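Local coordinates for decapping and exoribonuclease protein 1 (Kluyveromyces lactis, PDB 4GPS) that removes NAD and N7-methylguanosine caps from the 5' ends of RNAs and degrades RNA in the 5'-3' direction as a metal-dependent exoribonuclease, at residues A[266-278]-A[376-388]. Numbering follows the deposited sequence.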
ATOM      1  N   HIS A 266       7.483   6.191  -8.862  1.00 36.14           N
ATOM      2  CA  HIS A 266       8.624   5.408  -9.313  1.00 37.13           C
ATOM      3  C   HIS A 266       9.696   5.441  -8.235  1.00 38.30           C
ATOM      4  O   HIS A 266       9.954   6.471  -7.605  1.00 39.08           O
ATOM      5  CB  HIS A 266       9.162   5.963 -10.648  1.00 40.40           C
ATOM      6  CG  HIS A 266      10.326   5.205 -11.213  1.00 42.26           C
ATOM      7  ND1 HIS A 266      11.629   5.445 -10.840  1.00 48.98           N
ATOM      8  CD2 HIS A 266      10.382   4.225 -12.149  1.00 48.54           C
ATOM      9  CE1 HIS A 266      12.440   4.652 -11.518  1.00 44.07           C
ATOM     10  NE2 HIS A 266      11.706   3.903 -12.321  1.00 49.22           N
ATOM     11  N   GLY A 267      10.327   4.299  -8.025  1.00 36.07           N
ATOM     12  CA  GLY A 267      11.328   4.234  -6.997  1.00 40.09           C
ATOM     13  C   GLY A 267      12.280   3.106  -7.247  1.00 40.81           C
ATOM     14  O   GLY A 267      11.986   2.165  -7.982  1.00 42.64           O
ATOM     15  N   SER A 268      13.433   3.200  -6.604  1.00 42.12           N
ATOM     16  CA  SER A 268      14.474   2.206  -6.776  1.00 41.86           C
ATOM     17  C   SER A 268      14.481   1.296  -5.564  1.00 40.62           C
ATOM     18  O   SER A 268      14.379   1.752  -4.419  1.00 40.92           O
ATOM     19  CB  SER A 268      15.826   2.910  -6.931  1.00 43.21           C
ATOM     20  OG  SER A 268      16.829   1.986  -7.254  1.00 47.56           O
ATOM     21  N   LEU A 269      14.577   0.004  -5.823  1.00 36.97           N
ATOM     22  CA  LEU A 269      14.601  -0.971  -4.764  1.00 39.88           C
ATOM     23  C   LEU A 269      16.002  -1.582  -4.680  1.00 45.68           C
ATOM     24  O   LEU A 269      16.515  -1.859  -3.582  1.00 42.34           O
ATOM     25  CB  LEU A 269      13.519  -2.021  -5.066  1.00 38.98           C
ATOM     26  CG  LEU A 269      13.437  -3.529  -4.808  1.00 40.91           C
ATOM     27  CD1 LEU A 269      14.484  -4.074  -3.892  1.00 42.86           C
ATOM     28  CD2 LEU A 269      12.075  -3.797  -4.248  1.00 43.59           C
ATOM     29  N   ASN A 270      16.615  -1.717  -5.855  1.00 47.37           N
ATOM     30  CA  ASN A 270      17.930  -2.330  -6.057  1.00 51.84           C
ATOM     31  C   ASN A 270      18.771  -1.652  -7.085  1.00 48.86           C
ATOM     32  O   ASN A 270      18.332  -0.776  -7.798  1.00 50.57           O
ATOM     33  CB  ASN A 270      17.780  -3.742  -6.639  1.00 53.74           C
ATOM     34  CG  ASN A 270      17.917  -4.753  -5.629  1.00 54.43           C
ATOM     35  OD1 ASN A 270      18.056  -4.421  -4.454  1.00 61.45           O
ATOM     36  ND2 ASN A 270      17.880  -6.005  -6.029  1.00 53.55           N
ATOM     37  N   ASP A 271      19.975  -2.175  -7.217  1.00 48.13           N
ATOM     38  CA  ASP A 271      20.862  -1.710  -8.241  1.00 48.81           C
ATOM     39  C   ASP A 271      20.386  -2.407  -9.513  1.00 45.71           C
ATOM     40  O   ASP A 271      20.833  -2.085 -10.602  1.00 46.04           O
ATOM     41  CB  ASP A 271      22.291  -2.108  -7.902  1.00 51.18           C
ATOM     42  CG  ASP A 271      23.011  -1.035  -7.106  1.00 59.02           C
ATOM     43  OD1 ASP A 271      24.085  -1.342  -6.541  1.00 67.15           O
ATOM     44  OD2 ASP A 271      22.509   0.118  -7.058  1.00 56.15           O
ATOM     45  N   GLU A 272      19.460  -3.358  -9.372  1.00 43.89           N
ATOM     46  CA  GLU A 272      18.954  -4.080 -10.541  1.00 43.61           C
ATOM     47  C   GLU A 272      17.434  -3.947 -10.722  1.00 44.75           C
ATOM     48  O   GLU A 272      16.892  -4.262 -11.789  1.00 46.32           O
ATOM     49  CB  GLU A 272      19.293  -5.568 -10.416  1.00 43.53           C
ATOM     50  CG  GLU A 272      20.772  -5.916 -10.413  1.00 47.62           C
ATOM     51  CD  GLU A 272      21.026  -7.356  -9.990  1.00 56.51           C
ATOM     52  OE1 GLU A 272      20.226  -8.251 -10.346  1.00 57.72           O
ATOM     53  OE2 GLU A 272      22.039  -7.606  -9.300  1.00 66.28           O
ATOM     54  N   ILE A 273      16.765  -3.432  -9.693  1.00 42.29           N
ATOM     55  CA  ILE A 273      15.314  -3.361  -9.681  1.00 39.19           C
ATOM     56  C   ILE A 273      14.653  -2.009  -9.344  1.00 38.90           C
ATOM     57  O   ILE A 273      15.020  -1.385  -8.366  1.00 39.91           O
ATOM     58  CB  ILE A 273      14.802  -4.411  -8.642  1.00 39.49           C
ATOM     59  CG1 ILE A 273      15.208  -5.812  -9.079  1.00 29.57           C
ATOM     60  CG2 ILE A 273      13.292  -4.275  -8.420  1.00 37.51           C
ATOM     61  CD1 ILE A 273      15.025  -6.853  -7.942  1.00 30.79           C
ATOM     62  N   ASP A 274      13.678  -1.579 -10.155  1.00 35.70           N
ATOM     63  CA  ASP A 274      12.908  -0.357  -9.893  1.00 38.26           C
ATOM     64  C   ASP A 274      11.459  -0.809  -9.783  1.00 42.36           C
ATOM     65  O   ASP A 274      11.120  -1.892 -10.245  1.00 45.35           O
ATOM     66  CB  ASP A 274      12.960   0.679 -11.044  1.00 37.25           C
ATOM     67  CG  ASP A 274      14.245   1.467 -11.081  1.00 43.08           C
ATOM     68  OD1 ASP A 274      14.923   1.544 -10.042  1.00 44.72           O
ATOM     69  OD2 ASP A 274      14.574   2.013 -12.160  1.00 46.19           O
ATOM     70  N   LEU A 275      10.613   0.042  -9.204  1.00 39.81           N
ATOM     71  CA  LEU A 275       9.196  -0.230  -9.079  1.00 39.64           C
ATOM     72  C   LEU A 275       8.392   0.946  -9.647  1.00 42.84           C
ATOM     73  O   LEU A 275       8.714   2.103  -9.375  1.00 46.08           O
ATOM     74  CB  LEU A 275       8.804  -0.397  -7.613  1.00 36.68           C
ATOM     75  CG  LEU A 275       9.203  -1.609  -6.792  1.00 41.45           C
ATOM     76  CD1 LEU A 275       8.174  -1.730  -5.645  1.00 40.67           C
ATOM     77  CD2 LEU A 275       9.230  -2.871  -7.645  1.00 38.96           C
ATOM     78  N   LEU A 276       7.363   0.664 -10.446  1.00 39.47           N
ATOM     79  CA  LEU A 276       6.497   1.723 -10.979  1.00 35.54           C
ATOM     80  C   LEU A 276       5.153   1.273 -10.398  1.00 39.06           C
ATOM     81  O   LEU A 276       4.597   0.270 -10.814  1.00 40.73           O
ATOM     82  CB  LEU A 276       6.462   1.701 -12.503  1.00 32.53           C
ATOM     83  CG  LEU A 276       5.524   2.743 -13.090  1.00 33.30           C
ATOM     84  CD1 LEU A 276       6.079   4.138 -12.899  1.00 32.44           C
ATOM     85  CD2 LEU A 276       5.371   2.473 -14.565  1.00 34.63           C
ATOM     86  N   ILE A 277       4.653   2.042  -9.443  1.00 38.85           N
ATOM     87  CA  ILE A 277       3.470   1.731  -8.688  1.00 37.57           C
ATOM     88  C   ILE A 277       2.323   2.704  -8.851  1.00 38.84           C
ATOM     89  O   ILE A 277       2.532   3.930  -8.936  1.00 39.26           O
ATOM     90  CB  ILE A 277       3.856   1.705  -7.174  1.00 39.82           C
ATOM     91  CG1 ILE A 277       4.757   0.524  -6.892  1.00 48.26           C
ATOM     92  CG2 ILE A 277       2.652   1.658  -6.285  1.00 44.41           C
ATOM     93  CD1 ILE A 277       5.486   0.671  -5.549  1.00 51.63           C
ATOM     94  N   GLN A 278       1.110   2.145  -8.838  1.00 37.17           N
ATOM     95  CA  GLN A 278      -0.120   2.933  -8.912  1.00 38.21           C
ATOM     96  C   GLN A 278      -0.832   2.896  -7.539  1.00 36.95           C
ATOM     97  O   GLN A 278      -1.113   1.818  -7.011  1.00 36.77           O
ATOM     98  CB  GLN A 278      -1.053   2.389  -9.989  1.00 36.35           C
ATOM     99  CG  GLN A 278      -2.345   3.194 -10.110  1.00 38.46           C
ATOM    100  CD  GLN A 278      -3.276   2.659 -11.210  1.00 43.93           C
ATOM    101  OE1 GLN A 278      -4.447   2.327 -10.952  1.00 44.10           O
ATOM    102  NE2 GLN A 278      -2.762   2.583 -12.437  1.00 38.11           N
ATOM    103  N   TRP A 376      12.843  -8.628   4.026  1.00 39.76           N
ATOM    104  CA  TRP A 376      12.065  -9.573   3.231  1.00 38.46           C
ATOM    105  C   TRP A 376      11.802  -8.978   1.836  1.00 41.29           C
ATOM    106  O   TRP A 376      11.924  -9.667   0.816  1.00 37.84           O
ATOM    107  CB  TRP A 376      10.730  -9.843   3.910  1.00 39.21           C
ATOM    108  CG  TRP A 376       9.754 -10.523   3.007  1.00 40.61           C
ATOM    109  CD1 TRP A 376       8.620  -9.983   2.480  1.00 35.08           C
ATOM    110  CD2 TRP A 376       9.822 -11.880   2.512  1.00 40.99           C
ATOM    111  NE1 TRP A 376       7.979 -10.905   1.696  1.00 32.42           N
ATOM    112  CE2 TRP A 376       8.690 -12.076   1.693  1.00 37.21           C
ATOM    113  CE3 TRP A 376      10.733 -12.939   2.680  1.00 36.50           C
ATOM    114  CZ2 TRP A 376       8.435 -13.297   1.041  1.00 39.43           C
ATOM    115  CZ3 TRP A 376      10.479 -14.145   2.031  1.00 40.73           C
ATOM    116  CH2 TRP A 376       9.338 -14.311   1.220  1.00 40.22           C
ATOM    117  N   PHE A 377      11.417  -7.695   1.834  1.00 36.85           N
ATOM    118  CA  PHE A 377      11.145  -6.933   0.629  1.00 36.87           C
ATOM    119  C   PHE A 377      12.327  -7.027  -0.355  1.00 38.50           C
ATOM    120  O   PHE A 377      12.141  -7.364  -1.526  1.00 39.75           O
ATOM    121  CB  PHE A 377      10.900  -5.466   1.009  1.00 35.68           C
ATOM    122  CG  PHE A 377      10.717  -4.552  -0.162  1.00 36.13           C
ATOM    123  CD1 PHE A 377      11.447  -3.381  -0.253  1.00 40.76           C
ATOM    124  CD2 PHE A 377       9.726  -4.800  -1.111  1.00 39.52           C
ATOM    125  CE1 PHE A 377      11.174  -2.451  -1.262  1.00 40.56           C
ATOM    126  CE2 PHE A 377       9.444  -3.887  -2.120  1.00 36.86           C
ATOM    127  CZ  PHE A 377      10.163  -2.708  -2.191  1.00 40.27           C
ATOM    128  N   GLN A 378      13.520  -6.695   0.142  1.00 39.56           N
ATOM    129  CA  GLN A 378      14.766  -6.738  -0.626  1.00 40.95           C
ATOM    130  C   GLN A 378      15.015  -8.131  -1.153  1.00 42.33           C
ATOM    131  O   GLN A 378      15.479  -8.283  -2.290  1.00 40.60           O
ATOM    132  CB  GLN A 378      15.967  -6.355   0.256  1.00 39.03           C
ATOM    133  CG  GLN A 378      16.115  -4.847   0.525  1.00 36.25           C
ATOM    134  CD  GLN A 378      16.349  -4.050  -0.761  1.00 39.97           C
ATOM    135  OE1 GLN A 378      17.116  -4.479  -1.631  1.00 37.56           O
ATOM    136  NE2 GLN A 378      15.701  -2.885  -0.880  1.00 35.40           N
ATOM    137  N   HIS A 379      14.706  -9.137  -0.325  1.00 42.59           N
ATOM    138  CA  HIS A 379      14.924 -10.536  -0.698  1.00 44.81           C
ATOM    139  C   HIS A 379      14.051 -11.121  -1.807  1.00 42.98           C
ATOM    140  O   HIS A 379      14.595 -11.450  -2.865  1.00 46.57           O
ATOM    141  CB  HIS A 379      14.829 -11.469   0.525  1.00 45.18           C
ATOM    142  CG  HIS A 379      15.156 -12.902   0.214  1.00 45.35           C
ATOM    143  ND1 HIS A 379      16.448 -13.361   0.082  1.00 50.23           N
ATOM    144  CD2 HIS A 379      14.356 -13.969  -0.027  1.00 43.58           C
ATOM    145  CE1 HIS A 379      16.432 -14.649  -0.223  1.00 44.23           C
ATOM    146  NE2 HIS A 379      15.176 -15.042  -0.294  1.00 43.70           N
ATOM    147  N   ILE A 380      12.733 -11.265  -1.595  1.00 43.02           N
ATOM    148  CA  ILE A 380      11.885 -11.887  -2.634  1.00 43.51           C
ATOM    149  C   ILE A 380      11.857 -11.122  -3.901  1.00 42.80           C
ATOM    150  O   ILE A 380      11.663 -11.730  -4.943  1.00 44.75           O
ATOM    151  CB  ILE A 380      10.357 -12.096  -2.301  1.00 45.61           C
ATOM    152  CG1 ILE A 380       9.976 -11.265  -1.110  1.00 46.51           C
ATOM    153  CG2 ILE A 380       9.990 -13.588  -2.268  1.00 41.37           C
ATOM    154  CD1 ILE A 380       9.635  -9.912  -1.540  1.00 47.72           C
ATOM    155  N   PHE A 381      12.004  -9.799  -3.859  1.00 38.67           N
ATOM    156  CA  PHE A 381      11.986  -9.147  -5.152  1.00 40.96           C
ATOM    157  C   PHE A 381      13.184  -9.531  -6.011  1.00 37.95           C
ATOM    158  O   PHE A 381      13.043  -9.688  -7.213  1.00 37.32           O
ATOM    159  CB  PHE A 381      11.794  -7.638  -5.022  1.00 40.75           C
ATOM    160  CG  PHE A 381      10.353  -7.243  -4.996  1.00 34.93           C
ATOM    161  CD1 PHE A 381       9.639  -7.117  -6.175  1.00 38.35           C
ATOM    162  CD2 PHE A 381       9.689  -7.048  -3.783  1.00 33.34           C
ATOM    163  CE1 PHE A 381       8.278  -6.792  -6.150  1.00 34.83           C
ATOM    164  CE2 PHE A 381       8.353  -6.732  -3.747  1.00 32.95           C
ATOM    165  CZ  PHE A 381       7.634  -6.600  -4.932  1.00 31.43           C
ATOM    166  N   GLN A 382      14.335  -9.751  -5.388  1.00 39.40           N
ATOM    167  CA  GLN A 382      15.522 -10.151  -6.124  1.00 43.60           C
ATOM    168  C   GLN A 382      15.305 -11.597  -6.559  1.00 46.25           C
ATOM    169  O   GLN A 382      15.590 -11.976  -7.693  1.00 49.90           O
ATOM    170  CB  GLN A 382      16.768 -10.037  -5.236  1.00 45.51           C
ATOM    171  CG  GLN A 382      18.096 -10.320  -5.948  1.00 42.96           C
ATOM    172  CD  GLN A 382      18.348  -9.377  -7.123  1.00 45.20           C
ATOM    173  OE1 GLN A 382      17.872  -8.248  -7.128  1.00 41.02           O
ATOM    174  NE2 GLN A 382      19.102  -9.845  -8.118  1.00 41.84           N
ATOM    175  N   VAL A 383      14.769 -12.413  -5.663  1.00 47.18           N
ATOM    176  CA  VAL A 383      14.507 -13.798  -6.016  1.00 45.55           C
ATOM    177  C   VAL A 383      13.492 -13.853  -7.189  1.00 48.02           C
ATOM    178  O   VAL A 383      13.730 -14.542  -8.196  1.00 51.85           O
ATOM    179  CB  VAL A 383      14.011 -14.571  -4.763  1.00 46.89           C
ATOM    180  CG1 VAL A 383      13.488 -15.941  -5.147  1.00 43.60           C
ATOM    181  CG2 VAL A 383      15.163 -14.692  -3.749  1.00 36.52           C
ATOM    182  N   LEU A 384      12.391 -13.107  -7.078  1.00 41.60           N
ATOM    183  CA  LEU A 384      11.370 -13.070  -8.133  1.00 43.05           C
ATOM    184  C   LEU A 384      11.907 -12.573  -9.487  1.00 43.57           C
ATOM    185  O   LEU A 384      11.567 -13.123 -10.540  1.00 43.86           O
ATOM    186  CB  LEU A 384      10.192 -12.181  -7.723  1.00 37.94           C
ATOM    187  CG  LEU A 384       9.274 -12.725  -6.639  1.00 42.17           C
ATOM    188  CD1 LEU A 384       8.398 -11.629  -6.093  1.00 42.14           C
ATOM    189  CD2 LEU A 384       8.432 -13.858  -7.209  1.00 41.75           C
ATOM    190  N   LYS A 385      12.748 -11.543  -9.461  1.00 43.16           N
ATOM    191  CA  LYS A 385      13.287 -11.002 -10.699  1.00 44.02           C
ATOM    192  C   LYS A 385      14.188 -11.993 -11.421  1.00 45.84           C
ATOM    193  O   LYS A 385      13.989 -12.276 -12.601  1.00 46.46           O
ATOM    194  CB  LYS A 385      14.052  -9.719 -10.423  1.00 41.63           C
ATOM    195  CG  LYS A 385      14.409  -8.994 -11.694  1.00 44.22           C
ATOM    196  CD  LYS A 385      15.801  -9.303 -12.150  1.00 47.39           C
ATOM    197  CE  LYS A 385      16.808  -8.538 -11.330  1.00 46.41           C
ATOM    198  NZ  LYS A 385      18.146  -8.634 -11.970  1.00 51.09           N
ATOM    199  N   GLN A 386      15.178 -12.519 -10.706  1.00 47.32           N
ATOM    200  CA  GLN A 386      16.116 -13.486 -11.271  1.00 51.83           C
ATOM    201  C   GLN A 386      15.406 -14.718 -11.833  1.00 53.61           C
ATOM    202  O   GLN A 386      15.693 -15.164 -12.949  1.00 52.40           O
ATOM    203  CB  GLN A 386      17.148 -13.922 -10.209  1.00 55.47           C
ATOM    204  CG  GLN A 386      18.268 -12.893  -9.975  1.00 63.71           C
ATOM    205  CD  GLN A 386      19.009 -12.532 -11.268  1.00 70.62           C
ATOM    206  OE1 GLN A 386      19.855 -13.296 -11.745  1.00 75.59           O
ATOM    207  NE2 GLN A 386      18.673 -11.372 -11.854  1.00 70.28           N
ATOM    208  N   ASN A 387      14.458 -15.245 -11.061  1.00 49.98           N
ATOM    209  CA  ASN A 387      13.748 -16.423 -11.479  1.00 49.02           C
ATOM    210  C   ASN A 387      12.682 -16.218 -12.560  1.00 49.93           C
ATOM    211  O   ASN A 387      12.520 -17.079 -13.445  1.00 46.89           O
ATOM    212  CB  ASN A 387      13.187 -17.134 -10.244  1.00 52.21           C
ATOM    213  CG  ASN A 387      14.268 -17.894  -9.485  1.00 52.33           C
ATOM    214  OD1 ASN A 387      14.843 -18.844 -10.004  1.00 54.84           O
ATOM    215  ND2 ASN A 387      14.552 -17.475  -8.266  1.00 54.19           N
ATOM    216  N   LEU A 388      11.957 -15.104 -12.538  1.00 46.99           N
ATOM    217  CA  LEU A 388      10.977 -14.948 -13.610  1.00 49.82           C
ATOM    218  C   LEU A 388      11.730 -14.721 -14.914  1.00 51.75           C
ATOM    219  O   LEU A 388      11.282 -15.176 -15.967  1.00 53.75           O
ATOM    220  CB  LEU A 388       9.994 -13.802 -13.345  1.00 45.38           C
ATOM    221  CG  LEU A 388       9.020 -14.153 -12.225  1.00 47.81           C
ATOM    222  CD1 LEU A 388       8.357 -12.929 -11.700  1.00 49.62           C
ATOM    223  CD2 LEU A 388       8.005 -15.120 -12.745  1.00 46.75           C
TER
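Glu-272 meets Lys-385 and Gln-382 across the junction between a β-hairpin and helix 376-388, and one carboxylate oxygen, OE1, accepts from both side chains. Lys-385 NZ reaches Glu-272 OE1 at 2.7 Å on the anti lone pair, forming a salt bridge. Gln-382 NE2 donates to Glu-272 OE1 at 3.0 Å from above the carboxylate plane, the amide standing perpendicular to the carboxylate. CG of Gln-382 lies anti to the backbone N (chi1 -175°), and a bend at chi2 carries the amide toward the hairpin turn.

One helical turn earlier, the turn is held through its backbone: Gln-378 NE2 donates to Leu-269 O at 3.0 Å, with the acceptor lying in the amide plane.

Beneath these polar ties lies an apolar layer. Leu-269 CD2 lies 3.9 Å from Phe-381 CG, while Leu-275 CD1 approaches Phe-377 CZ near the ring plane at 4.1 Å. Ile-273 runs alongside the aliphatic part of Lys-385, Ile-273 CG1 lying 3.9 Å from Lys-385 CE. Phe-178 of the neighbouring strand extends this layer, meeting Phe-381 edge-to-face.

The helix lies across strand 273-278 at 99°. Helix 370-393 here packs on the end of the hairpin formed by strands 259-268 and 273-285 within the PD-(D/E)XK nuclease fold, away from the annotated metal and substrate sites. Buried hydrocarbon provides the base, and the doubly gripped Glu-272 oxygen probably keeps its negative charge and would help to fasten the exposed margin.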